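Local structure of 3-oxo-glucose-6-phosphate:glutamate aminotransferase (Bacillus subtilis subsp. subtilis, 4K2M) at residues Leu32-Glu35 / Val39-Arg42; Glu41-Val46 / Asn315-Leu320; Gly278-Val281 / Lys287-Asn290. The protein catalyses the reversible, pyridoxal phosphate-dependent transamination of 3-dehydro-glucose 6-phosphate with glutamate to form kanosamine 6-phosphate, a step in antibiotic biosynthesis. All blocks are in the same frame, centred on the assembly; numbering follows the deposited sequence. Where two conformers were deposited one is given.

Contact 1. Residues Leu32-Glu35 / Val39-Arg42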
loop_
_atom_site.group_PDB
_atom_site.type_symbol
_atom_site.label_atom_id
_atom_site.label_comp_id
_atom_site.label_asym_id
_atom_site.label_seq_id
_atom_site.Cartn_x
_atom_site.Cartn_y
_atom_site.Cartn_z
ATOM N N LEU A 32 -18.267 33.571 14.875
ATOM C CA LEU A 32 -17.411 32.451 14.492
ATOM C C LEU A 32 -18.287 31.235 14.240
ATOM O O LEU A 32 -18.783 30.620 15.184
ATOM C CB LEU A 32 -16.415 32.127 15.611
ATOM C CG LEU A 32 -15.414 33.224 15.971
ATOM C CD1 LEU A 32 -14.475 32.773 17.091
ATOM C CD2 LEU A 32 -14.619 33.633 14.741
ATOM N N VAL A 33 -18.465 30.886 12.969
ATOM C CA VAL A 33 -19.396 29.820 12.595
ATOM C C VAL A 33 -18.617 28.579 12.177
ATOM O O VAL A 33 -17.923 28.606 11.171
ATOM C CB VAL A 33 -20.307 30.264 11.439
ATOM C CG1 VAL A 33 -21.254 29.135 11.033
ATOM C CG2 VAL A 33 -21.096 31.499 11.831
ATOM N N ILE A 34 -18.724 27.506 12.958
ATOM C CA ILE A 34 -18.025 26.262 12.634
ATOM C C ILE A 34 -18.796 25.492 11.571
ATOM O O ILE A 34 -19.920 25.056 11.815
ATOM C CB ILE A 34 -17.896 25.358 13.868
ATOM C CG1 ILE A 34 -17.135 26.078 14.985
ATOM C CG2 ILE A 34 -17.176 24.071 13.494
ATOM C CD1 ILE A 34 -17.030 25.280 16.298
ATOM N N GLU A 35 -18.208 25.311 10.391
ATOM C CA GLU A 35 -18.884 24.522 9.371
ATOM C C GLU A 35 -19.040 23.079 9.831
ATOM O O GLU A 35 -18.136 22.500 10.458
ATOM C CB GLU A 35 -18.153 24.601 8.032
ATOM C CG GLU A 35 -18.107 26.024 7.477
ATOM C CD GLU A 35 -17.502 26.098 6.091
ATOM O OE1 GLU A 35 -17.044 25.047 5.579
ATOM O OE2 GLU A 35 -17.484 27.211 5.518
ATOM N N VAL A 39 -13.842 17.616 9.688
ATOM C CA VAL A 39 -12.508 18.213 9.842
ATOM C C VAL A 39 -12.471 19.234 10.964
ATOM O O VAL A 39 -11.393 19.594 11.443
ATOM C CB VAL A 39 -11.963 18.858 8.544
ATOM C CG1 VAL A 39 -11.816 17.818 7.455
ATOM C CG2 VAL A 39 -12.849 20.033 8.066
ATOM N N ASN A 40 -13.654 19.694 11.374
ATOM C CA ASN A 40 -13.769 20.728 12.396
ATOM C C ASN A 40 -14.133 20.169 13.762
ATOM O O ASN A 40 -14.375 20.923 14.709
ATOM C CB ASN A 40 -14.828 21.756 11.986
ATOM C CG ASN A 40 -14.363 22.697 10.894
ATOM O OD1 ASN A 40 -13.163 22.920 10.699
ATOM N ND2 ASN A 40 -15.323 23.280 10.181
ATOM N N GLU A 41 -14.172 18.848 13.894
ATOM C CA GLU A 41 -14.693 18.255 15.124
ATOM C C GLU A 41 -13.957 18.713 16.387
ATOM O O GLU A 41 -14.584 19.001 17.415
ATOM C CB GLU A 41 -14.739 16.726 15.027
ATOM C CG GLU A 41 -15.921 16.203 14.214
ATOM C CD GLU A 41 -17.258 16.510 14.872
ATOM O OE1 GLU A 41 -18.179 16.978 14.167
ATOM O OE2 GLU A 41 -17.388 16.278 16.094
ATOM N N ARG A 42 -12.633 18.803 16.311
ATOM C CA ARG A 42 -11.852 19.183 17.483
ATOM C C ARG A 42 -11.963 20.671 17.817
ATOM O O ARG A 42 -11.639 21.083 18.926
ATOM C CB ARG A 42 -10.394 18.728 17.344
ATOM C CG ARG A 42 -10.228 17.208 17.419
ATOM C CD ARG A 42 -10.652 16.688 18.794
ATOM N NE ARG A 42 -10.912 15.246 18.821
ATOM C CZ ARG A 42 -12.109 14.695 18.633
ATOM N NH1 ARG A 42 -13.166 15.462 18.392
ATOM N NH2 ARG A 42 -12.251 13.374 18.683
#

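Contact 2. Residues Glu41-Val46 / Asn315-Leu320. With ACT (acetate ion), chain F.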
loop_
_atom_site.group_PDB
_atom_site.type_symbol
_atom_site.label_atom_id
_atom_site.label_comp_id
_atom_site.label_asym_id
_atom_site.label_seq_id
_atom_site.Cartn_x
_atom_site.Cartn_y
_atom_site.Cartn_z
ATOM N N GLU A 41 -14.172 18.848 13.894
ATOM C CA GLU A 41 -14.693 18.255 15.124
ATOM C C GLU A 41 -13.957 18.713 16.387
ATOM O O GLU A 41 -14.584 19.001 17.415
ATOM C CB GLU A 41 -14.739 16.726 15.027
ATOM C CG GLU A 41 -15.921 16.203 14.214
ATOM C CD GLU A 41 -17.258 16.510 14.872
ATOM O OE1 GLU A 41 -18.179 16.978 14.167
ATOM O OE2 GLU A 41 -17.388 16.278 16.094
ATOM N N ARG A 42 -12.633 18.803 16.311
ATOM C CA ARG A 42 -11.852 19.183 17.483
ATOM C C ARG A 42 -11.963 20.671 17.817
ATOM O O ARG A 42 -11.639 21.083 18.926
ATOM C CB ARG A 42 -10.394 18.728 17.344
ATOM C CG ARG A 42 -10.228 17.208 17.419
ATOM C CD ARG A 42 -10.652 16.688 18.794
ATOM N NE ARG A 42 -10.912 15.246 18.821
ATOM C CZ ARG A 42 -12.109 14.695 18.633
ATOM N NH1 ARG A 42 -13.166 15.462 18.392
ATOM N NH2 ARG A 42 -12.251 13.374 18.683
ATOM N N TRP A 43 -12.446 21.469 16.868
ATOM C CA TRP A 43 -12.687 22.898 17.117
ATOM C C TRP A 43 -13.891 23.083 18.044
ATOM O O TRP A 43 -13.923 24.003 18.868
ATOM C CB TRP A 43 -12.964 23.646 15.814
ATOM C CG TRP A 43 -11.788 24.295 15.133
ATOM C CD1 TRP A 43 -11.482 24.226 13.801
ATOM C CD2 TRP A 43 -10.803 25.158 15.728
ATOM N NE1 TRP A 43 -10.365 24.990 13.531
ATOM C CE2 TRP A 43 -9.926 25.568 14.696
ATOM C CE3 TRP A 43 -10.584 25.634 17.028
ATOM C CZ2 TRP A 43 -8.841 26.414 14.922
ATOM C CZ3 TRP A 43 -9.506 26.468 17.261
ATOM C CH2 TRP A 43 -8.645 26.855 16.217
ATOM N N LYS A 44 -14.879 22.202 17.899
ATOM C CA LYS A 44 -16.150 22.301 18.632
ATOM C C LYS A 44 -16.000 22.499 20.138
ATOM O O LYS A 44 -16.608 23.405 20.720
ATOM C CB LYS A 44 -17.013 21.065 18.378
ATOM C CG LYS A 44 -17.665 21.007 17.005
ATOM C CD LYS A 44 -18.540 19.763 16.901
ATOM C CE LYS A 44 -19.698 19.960 15.934
ATOM N NZ LYS A 44 -21.015 19.863 16.635
ATOM N N GLN A 45 -15.208 21.647 20.775
ATOM C CA GLN A 45 -15.022 21.753 22.218
ATOM C C GLN A 45 -14.148 22.957 22.529
ATOM O O GLN A 45 -14.388 23.696 23.491
ATOM C CB GLN A 45 -14.375 20.481 22.776
ATOM C CG GLN A 45 -13.977 20.571 24.251
ATOM C CD GLN A 45 -15.172 20.679 25.193
ATOM O OE1 GLN A 45 -16.250 20.143 24.921
ATOM N NE2 GLN A 45 -14.982 21.376 26.309
ATOM N N VAL A 46 -13.139 23.151 21.684
ATOM C CA VAL A 46 -12.127 24.170 21.909
ATOM C C VAL A 46 -12.755 25.560 21.896
ATOM O O VAL A 46 -12.478 26.387 22.764
ATOM C CB VAL A 46 -11.002 24.055 20.844
ATOM C CG1 VAL A 46 -10.183 25.320 20.780
ATOM C CG2 VAL A 46 -10.108 22.849 21.141
ATOM N N ASN A 315 -5.284 21.413 13.504
ATOM C CA ASN A 315 -3.856 21.244 13.240
ATOM C C ASN A 315 -3.342 22.207 12.193
ATOM O O ASN A 315 -2.241 22.765 12.335
ATOM C CB ASN A 315 -3.531 19.796 12.855
ATOM C CG ASN A 315 -3.437 18.879 14.051
ATOM O OD1 ASN A 315 -3.357 19.328 15.208
ATOM N ND2 ASN A 315 -3.424 17.571 13.786
ATOM N N ASN A 316 -4.119 22.415 11.135
ATOM C CA ASN A 316 -3.698 23.363 10.110
ATOM C C ASN A 316 -3.676 24.773 10.686
ATOM O O ASN A 316 -2.783 25.559 10.368
ATOM C CB ASN A 316 -4.577 23.285 8.856
ATOM C CG ASN A 316 -4.019 22.325 7.818
ATOM O OD1 ASN A 316 -3.183 21.471 8.139
ATOM N ND2 ASN A 316 -4.459 22.470 6.568
ATOM N N PHE A 317 -4.625 25.087 11.558
ATOM C CA PHE A 317 -4.588 26.391 12.202
ATOM C C PHE A 317 -3.316 26.541 13.057
ATOM O O PHE A 317 -2.644 27.590 13.032
ATOM C CB PHE A 317 -5.828 26.641 13.067
ATOM C CG PHE A 317 -5.808 27.985 13.726
ATOM C CD1 PHE A 317 -6.217 29.113 13.029
ATOM C CD2 PHE A 317 -5.325 28.119 15.023
ATOM C CE1 PHE A 317 -6.175 30.363 13.625
ATOM C CE2 PHE A 317 -5.276 29.357 15.630
ATOM C CZ PHE A 317 -5.703 30.482 14.940
ATOM N N LYS A 318 -2.965 25.499 13.798
ATOM C CA LYS A 318 -1.770 25.581 14.639
ATOM C C LYS A 318 -0.520 25.782 13.787
ATOM O O LYS A 318 0.373 26.540 14.165
ATOM C CB LYS A 318 -1.650 24.347 15.531
ATOM C CG LYS A 318 -2.669 24.346 16.700
ATOM C CD LYS A 318 -2.467 23.133 17.596
ATOM C CE LYS A 318 -1.306 23.353 18.565
ATOM N NZ LYS A 318 -1.091 22.128 19.414
ATOM N N ARG A 319 -0.456 25.100 12.648
ATOM C CA ARG A 319 0.647 25.321 11.710
ATOM C C ARG A 319 0.726 26.761 11.253
ATOM O O ARG A 319 1.821 27.335 11.188
ATOM C CB ARG A 319 0.514 24.399 10.491
ATOM C CG ARG A 319 0.763 22.937 10.805
ATOM C CD ARG A 319 0.533 22.116 9.525
ATOM N NE ARG A 319 0.808 20.695 9.737
ATOM C CZ ARG A 319 1.997 20.126 9.549
ATOM N NH1 ARG A 319 3.021 20.855 9.129
ATOM N NH2 ARG A 319 2.166 18.828 9.806
ATOM N N LEU A 320 -0.427 27.352 10.939
ATOM C CA LEU A 320 -0.454 28.743 10.500
ATOM C C LEU A 320 0.048 29.662 11.625
ATOM O O LEU A 320 0.810 30.609 11.375
ATOM C CB LEU A 320 -1.872 29.148 10.083
ATOM C CG LEU A 320 -2.119 30.653 9.941
ATOM C CD1 LEU A 320 -1.312 31.240 8.793
ATOM C CD2 LEU A 320 -3.615 30.955 9.777
HETATM C C ACT F . 5.256 18.073 9.020
HETATM O O ACT F . 4.847 19.212 9.178
HETATM O OXT ACT F . 4.612 17.136 9.478
HETATM C CH3 ACT F . 6.555 17.846 8.287
#

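Contact 3. Residues Gly278-Val281 / Lys287-Asn290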
loop_
_atom_site.group_PDB
_atom_site.type_symbol
_atom_site.label_atom_id
_atom_site.label_comp_id
_atom_site.label_asym_id
_atom_site.label_seq_id
_atom_site.Cartn_x
_atom_site.Cartn_y
_atom_site.Cartn_z
ATOM N N GLY A 278 -7.610 -3.306 -13.181
ATOM C CA GLY A 278 -8.195 -3.105 -14.500
ATOM C C GLY A 278 -9.617 -3.631 -14.548
ATOM O O GLY A 278 -10.205 -3.744 -15.625
ATOM N N PHE A 279 -10.176 -3.953 -13.386
ATOM C CA PHE A 279 -11.506 -4.549 -13.336
ATOM C C PHE A 279 -12.595 -3.525 -13.629
ATOM O O PHE A 279 -12.461 -2.334 -13.301
ATOM C CB PHE A 279 -11.813 -5.129 -11.951
ATOM C CG PHE A 279 -10.961 -6.324 -11.562
ATOM C CD1 PHE A 279 -10.352 -7.130 -12.519
ATOM C CD2 PHE A 279 -10.770 -6.615 -10.212
ATOM C CE1 PHE A 279 -9.576 -8.230 -12.135
ATOM C CE2 PHE A 279 -9.998 -7.716 -9.813
ATOM C CZ PHE A 279 -9.402 -8.523 -10.769
ATOM N N GLU A 280 -13.688 -3.995 -14.216
ATOM C CA GLU A 280 -14.913 -3.197 -14.262
ATOM C C GLU A 280 -15.236 -2.702 -12.853
ATOM O O GLU A 280 -15.067 -3.433 -11.872
ATOM C CB GLU A 280 -16.067 -4.045 -14.795
ATOM C CG GLU A 280 -17.414 -3.340 -14.742
ATOM C CD GLU A 280 -18.387 -3.871 -15.777
ATOM O OE1 GLU A 280 -17.931 -4.307 -16.854
ATOM O OE2 GLU A 280 -19.607 -3.851 -15.509
ATOM N N VAL A 281 -15.674 -1.454 -12.733
ATOM C CA VAL A 281 -15.994 -0.903 -11.413
ATOM C C VAL A 281 -16.985 -1.794 -10.653
ATOM O O VAL A 281 -18.060 -2.117 -11.163
ATOM C CB VAL A 281 -16.545 0.521 -11.533
ATOM C CG1 VAL A 281 -16.867 1.079 -10.156
ATOM C CG2 VAL A 281 -15.532 1.409 -12.255
ATOM N N LYS A 287 -11.783 -7.915 -16.225
ATOM C CA LYS A 287 -10.982 -6.784 -16.702
ATOM C C LYS A 287 -11.645 -6.084 -17.874
ATOM O O LYS A 287 -12.233 -6.730 -18.749
ATOM C CB LYS A 287 -9.579 -7.241 -17.082
ATOM C CG LYS A 287 -8.781 -7.669 -15.860
ATOM C CD LYS A 287 -7.411 -8.219 -16.226
ATOM C CE LYS A 287 -6.595 -7.203 -17.001
ATOM N NZ LYS A 287 -5.128 -7.569 -16.973
ATOM N N VAL A 288 -11.559 -4.759 -17.883
ATOM C CA VAL A 288 -12.100 -3.974 -18.995
ATOM C C VAL A 288 -11.039 -3.050 -19.581
ATOM O O VAL A 288 -11.271 -2.401 -20.604
ATOM C CB VAL A 288 -13.332 -3.148 -18.591
ATOM C CG1 VAL A 288 -14.484 -4.057 -18.148
ATOM C CG2 VAL A 288 -12.985 -2.147 -17.475
ATOM N N ILE A 289 -9.887 -2.964 -18.917
ATOM C CA ILE A 289 -8.710 -2.329 -19.510
ATOM C C ILE A 289 -7.531 -3.293 -19.468
ATOM O O ILE A 289 -7.592 -4.304 -18.767
ATOM C CB ILE A 289 -8.359 -0.984 -18.850
ATOM C CG1 ILE A 289 -8.099 -1.161 -17.348
ATOM C CG2 ILE A 289 -9.479 0.041 -19.092
ATOM C CD1 ILE A 289 -7.525 0.073 -16.677
ATOM N N ASN A 290 -6.460 -2.978 -20.197
ATOM C CA ASN A 290 -5.363 -3.932 -20.379
ATOM C C ASN A 290 -4.785 -4.438 -19.059
ATOM O O ASN A 290 -4.531 -5.630 -18.901
ATOM C CB ASN A 290 -4.254 -3.333 -21.235
ATOM C CG ASN A 290 -4.688 -3.130 -22.677
ATOM O OD1 ASN A 290 -5.709 -3.675 -23.105
ATOM N ND2 ASN A 290 -3.932 -2.331 -23.421
#

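Contact 1. Residues Leu32-Glu35 / Val39-Arg42
Asn-40 turns its side-chain amide back onto the residue just past strand 32-34 and meets the backbone of Glu-35 and the side chain of Ile-34. One hydrogen bond joins the two segments: Asn-40 ND2 donates to Glu-35 O over 2.9 Å, nearly straight at 170° about the hydrogen. The acceptor lies almost in the amide plane of Asn-40, whereas the donor stands 22° out of the carbonyl plane of Glu-35. The first torsion of Asn-40, with CG beside its own backbone N (chi1 -75°), sends the amide toward that carbonyl. Further polar partners fix its rotation: OD1 is bonded to Ser-313 OG, and ND2 makes a weak second bond to Ile-9 O. With both ends of the buried amide engaged, its orientation is well determined.

The apolar part is small. Ile-34 CG2 rests 3.6 Å from Asn-40 CB and reaches ND2 at 3.9 Å, the two side chains running past one another in opposite directions. Glu-35 adds its CB, 3.8 Å from Asn-40 ND2, while its side chain also packs on Lys-8 and Ser-10.

Backbone pairing completes the setting. Val-33 bonds to Val-7 and Ile-9, and Glu-35 to Ile-9, so that the carbonyl gripped by Asn-40 belongs to a residue already tied to the neighbouring strand. Strands 7-9 and 32-34 are parallel and are connected through helix 13-24, on which Leu-32 packs. Strand 32-34 thus closes a small beta-alpha-beta crossover in the additional N-terminal domain, where Asn-40 bridges the exit of the second strand to the next helical segment and, by way of Ser-313, to the start of helix 312-329.

Contact 2. Residues Glu41-Val46 / Asn315-Leu320
Trp-43 and Phe-317 form an offset edge-to-face aromatic pair between helix 41-46 of the additional N-terminal domain and helix 312-329 of the part with the aspartate aminotransferase fold. The edge of the indole's six-membered ring is directed at the face of the phenyl ring, with centroids 5.4 Å apart and planes inclined by 68°. CZ2 of Trp-43 makes the closest approach, 3.5 Å from Phe-317 CB. Beside it, Trp-43 CH2 lies 3.7 Å from Phe-317 CD2, so two neighbouring carbons of the indole edge carry the touch.

Phe-317 swings CG opposite its backbone N (chi1 -179°), which carries the ring out toward helix 41-46, and the two side chains cross at about a right angle.

Around this pair, Leu-23 of helix 13-24 packs on both side chains. Leu-19 adds to the Trp-43 side, whereas Ile-53 and Leu-57 of helix 53-57 pack on Phe-317; the aromatic contact is therefore buried within a cluster of helices. Further out, Lys-318 ties helix 312-329 to the N-terminal part by a bond from NZ to Leu-57 O and a cation-pi contact with Phe-58. Arg-319 is bonded through NH1 to Trp-350 O, and its NH2 donates to OXT of an acetate, probably from the crystallisation liquor, over 3.0 Å at 166°.

Contact 3. Residues Gly278-Val281 / Lys287-Asn290
Phe-279 presents the edge of its ring to the aliphatic stem of Lys-287, CD1 lying 3.7 Å and CE1 3.8 Å from Lys-287 CG. The two side chains cross at a slant, beside a single beta bridge between the same residues. Glu-280 and Val-288 meet similarly: Val-288 CG1 touches both CB and OE1 of Glu-280. Ile-289 instead folds CG1 between its backbone N and carbonyl carbon (chi1 59°), and this brings CG1 to 3.4 Å from Gly-278 CA. Gly-278, at positive phi (83°) and without a side chain, lets Ile-289 come this close.

Gly-278 O holds the backbones together. It receives a strong bond from Val-288 N at 2.8 Å, a weak one from Ile-289 N, and a CA-H...O contact from Lys-287.

The far end of Lys-287 leads away. A bend at chi3 (58°) carries NZ to Asn-290 O, 2.8 Å off, and to Asn-158 and Glu-157 of the second subunit. Phe-279 also packs on Tyr-276 and Lys-284, both substrate-binding residues, and so probably supports them from a second shell around the substrate.

The loop spans the interval between helices 265-275 and 299-308. Val-281, Val-288 and Ile-289 lie against the first of these, while helices 154-163 and 391-396 of the second subunit receive Lys-287 and Asn-290.

Overall arrangement
Contacts 1 and 2 are neighbours, with centres 8 Å apart, and share Glu-41 and Arg-42. Ile-34 of contact 1 carries its CD1 to 3.9 Å from CA of Lys-44 on the helix used by contact 2. Together they run from the N-terminal strand pair to helix 312-329 and join the additional domain to the aminotransferase part, away from the cofactor and substrate sites. Contact 3 lies about 40 Å from contact 1 and 42 Å from contact 2, centre to centre, and touches neither, although it falls within the chain loop that contact 2 closes. It alone adjoins the active site and the subunit interface: the Phe-279 side chain is about 7 Å from a bound external aldimine.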